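Pectate lyase (Bacillus subtilis, PDB 5AMV) cleaves the alpha-1,4-linked polygalacturonate of pectin by calcium-dependent beta-elimination, releasing oligosaccharides with unsaturated non-reducing ends. Local coordinates at residues Y308-N322 with T335-G349. Residues are numbered along the deposited sequence; the frame is centred on the assembly and turned at random.
Sequences YAWGIGKSSKIYAQN and TISVFSGGTALYDSG. With ADA (alpha-D-galactopyranuronic acid), chain B.
Tyr308 reaches along 335-349, from Ile336 to Phe339. With chi1 at 71°, its CG sits between the backbone N and the carbonyl carbon, which carries the ring across Ser337. Its CB packs on the Ile336 carbonyl carbon; Ser337 CB sits over one ring face, displaced toward the CG-CD2 rim, 3.4 Å from CD2, a CH-pi contact. Farther out, CZ and OH meet Phe339 in an offset edge-to-face pair, the edge of Phe339 toward the tyrosine face (planes at 66°), and OH stops 3.5 Å from Phe339 CZ. Without the ring, as with an alanine here, Ser337 CB loses its aromatic cover and the Phe339 edge would probably be freer to shift beside the bound galacturonate, whose O6A lies 3.3 Å from Phe339 CE1. Behind this site, Ile312 N donates to Ser337 O (2.7 Å) and Ile312 O accepts from Phe339 N, in parallel pairing. Toward the coil interior, Ile312 CD1 and Ile318 CG2 both pack on Leu345 CD1. On the second pair of strands, the Tyr319 and Tyr346 rings form an offset stack, nearly parallel, with centroids 3.9 Å apart. Parallel strands paired coil on coil, with a tyrosine stack between them, are characteristic of the pectate lyase beta-helix, here bordering the substrate-binding cleft.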
loop_
_atom_site.group_PDB
_atom_site.type_symbol
_atom_site.label_atom_id
_atom_site.label_comp_id
_atom_site.label_asym_id
_atom_site.label_seq_id
_atom_site.Cartn_x
_atom_site.Cartn_y
_atom_site.Cartn_z
ATOM N N TYR A 308 15.647 1.103 -1.858
ATOM C CA TYR A 308 15.530 2.544 -1.656
ATOM C C TYR A 308 14.295 2.860 -0.835
ATOM O O TYR A 308 13.395 2.016 -0.758
ATOM C CB TYR A 308 15.520 3.307 -2.988
ATOM C CG TYR A 308 14.247 3.151 -3.833
ATOM C CD1 TYR A 308 13.147 3.988 -3.607
ATOM C CD2 TYR A 308 14.157 2.170 -4.876
ATOM C CE1 TYR A 308 11.958 3.848 -4.383
ATOM C CE2 TYR A 308 12.981 2.034 -5.658
ATOM C CZ TYR A 308 11.919 2.915 -5.416
ATOM O OH TYR A 308 10.764 2.852 -6.189
ATOM N N ALA A 309 14.249 4.061 -0.240
ATOM C CA ALA A 309 13.062 4.508 0.476
ATOM C C ALA A 309 12.130 5.320 -0.428
ATOM O O ALA A 309 11.036 4.857 -0.789
ATOM C CB ALA A 309 13.466 5.335 1.725
ATOM N N TRP A 310 12.571 6.516 -0.840
ATOM C CA TRP A 310 11.707 7.414 -1.637
ATOM C C TRP A 310 11.956 7.272 -3.128
ATOM O O TRP A 310 13.098 7.285 -3.574
ATOM C CB TRP A 310 11.843 8.893 -1.218
ATOM C CG TRP A 310 11.709 9.072 0.221
ATOM C CD1 TRP A 310 10.885 8.350 1.081
ATOM C CD2 TRP A 310 12.421 10.017 1.044
ATOM N NE1 TRP A 310 11.076 8.781 2.381
ATOM C CE2 TRP A 310 11.994 9.800 2.390
ATOM C CE3 TRP A 310 13.399 11.008 0.781
ATOM C CZ2 TRP A 310 12.492 10.539 3.469
ATOM C CZ3 TRP A 310 13.892 11.757 1.887
ATOM C CH2 TRP A 310 13.443 11.499 3.203
ATOM N N GLY A 311 10.888 7.132 -3.907
ATOM C CA GLY A 311 11.065 6.966 -5.359
ATOM C C GLY A 311 10.627 8.259 -5.994
ATOM O O GLY A 311 9.448 8.634 -5.920
ATOM N N ILE A 312 11.590 8.964 -6.595
ATOM C CA ILE A 312 11.317 10.278 -7.197
ATOM C C ILE A 312 10.872 10.069 -8.634
ATOM O O ILE A 312 11.709 9.982 -9.552
ATOM C CB ILE A 312 12.586 11.186 -7.137
ATOM C CG1 ILE A 312 13.256 11.134 -5.748
ATOM C CG2 ILE A 312 12.232 12.623 -7.522
ATOM C CD1 ILE A 312 12.322 11.347 -4.538
ATOM N N GLY A 313 9.560 9.925 -8.824
ATOM C CA GLY A 313 8.945 9.616 -10.132
ATOM C C GLY A 313 8.637 10.901 -10.897
ATOM O O GLY A 313 8.796 11.998 -10.349
ATOM N N LYS A 314 8.099 10.736 -12.121
ATOM C CA LYS A 314 7.741 11.892 -12.968
ATOM C C LYS A 314 6.913 12.957 -12.245
ATOM O O LYS A 314 5.840 12.661 -11.690
ATOM C CB LYS A 314 6.984 11.420 -14.182
ATOM C CG LYS A 314 6.497 12.580 -15.070
ATOM C CD LYS A 314 5.839 11.963 -16.279
ATOM C CE LYS A 314 5.408 13.066 -17.261
ATOM N NZ LYS A 314 4.649 12.412 -18.358
ATOM N N SER A 315 7.431 14.188 -12.246
ATOM C CA SER A 315 6.745 15.361 -11.700
ATOM C C SER A 315 6.371 15.195 -10.205
ATOM O O SER A 315 5.485 15.887 -9.687
ATOM C CB SER A 315 5.512 15.664 -12.567
ATOM O OG SER A 315 4.931 16.920 -12.222
ATOM N N SER A 316 7.027 14.265 -9.503
ATOM C CA SER A 316 6.745 14.108 -8.084
ATOM C C SER A 316 7.107 15.336 -7.279
ATOM O O SER A 316 8.035 16.098 -7.639
ATOM C CB SER A 316 7.444 12.872 -7.475
ATOM O OG SER A 316 8.840 12.914 -7.672
ATOM N N LYS A 317 6.374 15.560 -6.199
ATOM C CA LYS A 317 6.633 16.696 -5.355
ATOM C C LYS A 317 6.691 16.287 -3.888
ATOM O O LYS A 317 5.911 16.754 -3.071
ATOM C CB LYS A 317 5.593 17.791 -5.626
ATOM C CG LYS A 317 5.728 18.380 -7.026
ATOM C CD LYS A 317 4.574 19.323 -7.360
ATOM C CE LYS A 317 4.886 20.070 -8.725
ATOM N NZ LYS A 317 5.189 19.175 -9.854
ATOM N N ILE A 318 7.619 15.398 -3.568
ATOM C CA ILE A 318 7.756 14.956 -2.175
ATOM C C ILE A 318 8.415 16.057 -1.344
ATOM O O ILE A 318 9.471 16.626 -1.739
ATOM C CB ILE A 318 8.601 13.656 -2.075
ATOM C CG1 ILE A 318 7.900 12.507 -2.826
ATOM C CG2 ILE A 318 8.912 13.334 -0.604
ATOM C CD1 ILE A 318 8.770 11.272 -3.018
ATOM N N TYR A 319 7.783 16.362 -0.217
ATOM C CA TYR A 319 8.290 17.301 0.752
ATOM C C TYR A 319 8.531 16.541 2.056
ATOM O O TYR A 319 7.590 16.152 2.765
ATOM C CB TYR A 319 7.274 18.439 0.919
ATOM C CG TYR A 319 7.784 19.669 1.625
ATOM C CD1 TYR A 319 7.918 19.692 3.011
ATOM C CD2 TYR A 319 8.098 20.809 0.906
ATOM C CE1 TYR A 319 8.403 20.837 3.721
ATOM C CE2 TYR A 319 8.548 21.955 1.571
ATOM C CZ TYR A 319 8.698 21.975 2.973
ATOM O OH TYR A 319 9.138 23.118 3.621
ATOM N N ALA A 320 9.813 16.313 2.350
ATOM C CA ALA A 320 10.170 15.407 3.431
ATOM C C ALA A 320 10.805 16.142 4.598
ATOM O O ALA A 320 11.670 17.010 4.400
ATOM C CB ALA A 320 11.103 14.302 2.895
ATOM N N GLN A 321 10.322 15.864 5.810
ATOM C CA GLN A 321 10.902 16.469 7.003
ATOM C C GLN A 321 11.131 15.456 8.119
ATOM O O GLN A 321 10.232 14.703 8.497
ATOM C CB GLN A 321 9.978 17.558 7.579
ATOM C CG GLN A 321 9.782 18.739 6.656
ATOM C CD GLN A 321 8.733 19.667 7.176
ATOM O OE1 GLN A 321 7.544 19.344 7.178
ATOM N NE2 GLN A 321 9.161 20.841 7.648
ATOM N N ASN A 322 12.318 15.524 8.715
ATOM C CA ASN A 322 12.618 14.778 9.920
ATOM C C ASN A 322 12.312 13.274 9.869
ATOM O O ASN A 322 11.636 12.729 10.775
ATOM C CB ASN A 322 12.028 15.457 11.154
ATOM C CG ASN A 322 12.680 16.831 11.417
ATOM O OD1 ASN A 322 13.505 17.300 10.595
ATOM N ND2 ASN A 322 12.381 17.426 12.556
ATOM N N THR A 335 19.612 6.423 -0.552
ATOM C CA THR A 335 18.366 6.480 0.223
ATOM C C THR A 335 17.147 6.644 -0.689
ATOM O O THR A 335 15.996 6.305 -0.307
ATOM C CB THR A 335 18.356 7.633 1.236
ATOM O OG1 THR A 335 18.530 8.879 0.547
ATOM C CG2 THR A 335 19.436 7.437 2.311
ATOM N N ILE A 336 17.360 7.200 -1.877
ATOM C CA ILE A 336 16.251 7.395 -2.840
ATOM C C ILE A 336 16.587 6.772 -4.189
ATOM O O ILE A 336 17.759 6.375 -4.447
ATOM C CB ILE A 336 15.875 8.904 -2.993
ATOM C CG1 ILE A 336 16.926 9.613 -3.890
ATOM C CG2 ILE A 336 15.708 9.528 -1.591
ATOM C CD1 ILE A 336 16.679 11.103 -4.085
ATOM N N SER A 337 15.565 6.644 -5.043
ATOM C CA SER A 337 15.783 6.246 -6.428
ATOM C C SER A 337 15.080 7.293 -7.300
ATOM O O SER A 337 13.926 7.628 -7.066
ATOM C CB SER A 337 15.227 4.853 -6.716
ATOM O OG SER A 337 15.568 4.429 -8.048
ATOM N N VAL A 338 15.820 7.828 -8.274
ATOM C CA VAL A 338 15.333 8.863 -9.206
ATOM C C VAL A 338 14.968 8.245 -10.555
ATOM O O VAL A 338 15.767 7.519 -11.178
ATOM C CB VAL A 338 16.395 9.982 -9.397
ATOM C CG1 VAL A 338 15.763 11.080 -10.247
ATOM C CG2 VAL A 338 16.846 10.557 -8.023
ATOM N N PHE A 339 13.735 8.486 -10.985
ATOM C CA PHE A 339 13.242 7.969 -12.272
ATOM C C PHE A 339 13.120 9.139 -13.270
ATOM O O PHE A 339 13.157 10.293 -12.865
ATOM C CB PHE A 339 11.902 7.264 -12.047
ATOM C CG PHE A 339 11.986 6.140 -11.050
ATOM C CD1 PHE A 339 12.512 4.901 -11.435
ATOM C CD2 PHE A 339 11.620 6.336 -9.703
ATOM C CE1 PHE A 339 12.643 3.827 -10.526
ATOM C CE2 PHE A 339 11.741 5.270 -8.775
ATOM C CZ PHE A 339 12.255 4.004 -9.182
ATOM N N SER A 340 13.004 8.820 -14.559
ATOM C CA SER A 340 12.857 9.851 -15.593
ATOM C C SER A 340 11.633 10.724 -15.274
ATOM O O SER A 340 10.562 10.219 -14.888
ATOM C CB SER A 340 12.754 9.211 -16.985
ATOM O OG SER A 340 12.741 10.194 -18.012
ATOM N N GLY A 341 11.816 12.036 -15.397
ATOM C CA GLY A 341 10.770 12.994 -15.066
ATOM C C GLY A 341 10.879 13.395 -13.602
ATOM O O GLY A 341 10.310 14.390 -13.178
ATOM N N GLY A 342 11.626 12.613 -12.822
ATOM C CA GLY A 342 11.864 12.984 -11.421
ATOM C C GLY A 342 13.000 13.989 -11.292
ATOM O O GLY A 342 14.163 13.681 -11.581
ATOM N N THR A 343 12.669 15.206 -10.911
ATOM C CA THR A 343 13.672 16.270 -10.909
ATOM C C THR A 343 13.866 17.010 -9.580
ATOM O O THR A 343 14.792 17.813 -9.442
ATOM C CB THR A 343 13.344 17.311 -12.004
ATOM O OG1 THR A 343 12.168 18.056 -11.631
ATOM C CG2 THR A 343 13.128 16.637 -13.341
ATOM N N ALA A 344 12.985 16.784 -8.600
ATOM C CA ALA A 344 12.945 17.638 -7.436
ATOM C C ALA A 344 12.569 16.829 -6.184
ATOM O O ALA A 344 11.765 15.899 -6.264
ATOM C CB ALA A 344 11.923 18.750 -7.633
ATOM N N LEU A 345 13.164 17.217 -5.066
ATOM C CA LEU A 345 12.859 16.623 -3.760
ATOM C C LEU A 345 13.229 17.661 -2.717
ATOM O O LEU A 345 14.383 18.149 -2.682
ATOM C CB LEU A 345 13.622 15.314 -3.530
ATOM C CG LEU A 345 13.670 14.755 -2.095
ATOM C CD1 LEU A 345 12.238 14.262 -1.655
ATOM C CD2 LEU A 345 14.679 13.636 -2.023
ATOM N N TYR A 346 12.266 18.031 -1.886
ATOM C CA TYR A 346 12.603 18.785 -0.689
ATOM C C TYR A 346 12.844 17.782 0.426
ATOM O O TYR A 346 11.965 16.992 0.714
ATOM C CB TYR A 346 11.458 19.725 -0.261
ATOM C CG TYR A 346 11.758 20.549 0.971
ATOM C CD1 TYR A 346 11.661 20.009 2.258
ATOM C CD2 TYR A 346 12.180 21.870 0.853
ATOM C CE1 TYR A 346 11.985 20.761 3.376
ATOM C CE2 TYR A 346 12.477 22.633 1.959
ATOM C CZ TYR A 346 12.384 22.086 3.214
ATOM O OH TYR A 346 12.716 22.843 4.310
ATOM N N ASP A 347 14.011 17.822 1.058
ATOM C CA ASP A 347 14.165 17.083 2.308
ATOM C C ASP A 347 15.000 17.867 3.307
ATOM O O ASP A 347 16.027 18.468 2.966
ATOM C CB ASP A 347 14.665 15.608 2.134
ATOM C CG ASP A 347 16.130 15.514 1.863
ATOM O OD1 ASP A 347 16.544 15.972 0.783
ATOM O OD2 ASP A 347 16.873 14.974 2.705
ATOM N N SER A 348 14.512 17.869 4.527
ATOM C CA SER A 348 15.189 18.521 5.638
ATOM C C SER A 348 15.196 17.578 6.841
ATOM O O SER A 348 14.255 16.820 7.069
ATOM C CB SER A 348 14.540 19.887 5.973
ATOM O OG SER A 348 13.267 19.785 6.615
ATOM N N GLY A 349 16.254 17.625 7.616
ATOM C CA GLY A 349 16.326 16.841 8.837
ATOM C C GLY A 349 16.463 15.336 8.640
ATOM O O GLY A 349 16.235 14.580 9.597
HETATM C C1 ADA B . 10.617 -1.972 -10.600
HETATM C C2 ADA B . 9.842 -2.531 -11.805
HETATM C C3 ADA B . 10.141 -1.705 -13.059
HETATM C C4 ADA B . 9.806 -0.239 -12.843
HETATM C C5 ADA B . 10.596 0.276 -11.646
HETATM C C6 ADA B . 10.054 1.645 -11.300
HETATM O O2 ADA B . 10.329 -3.859 -12.049
HETATM O O3 ADA B . 9.345 -2.179 -14.155
HETATM O O4 ADA B . 8.399 -0.144 -12.540
HETATM O O5 ADA B . 10.387 -0.567 -10.476
HETATM O O6B ADA B . 9.599 1.803 -10.134
HETATM O O6A ADA B . 10.040 2.573 -12.172
HETATM O O HOH W 1 9.689 14.278 -5.287
HETATM O O HOH W 2 10.248 15.482 -9.575
HETATM O O HOH W 3 11.769 22.058 6.825
HETATM O O HOH W 4 12.954 19.416 9.077
#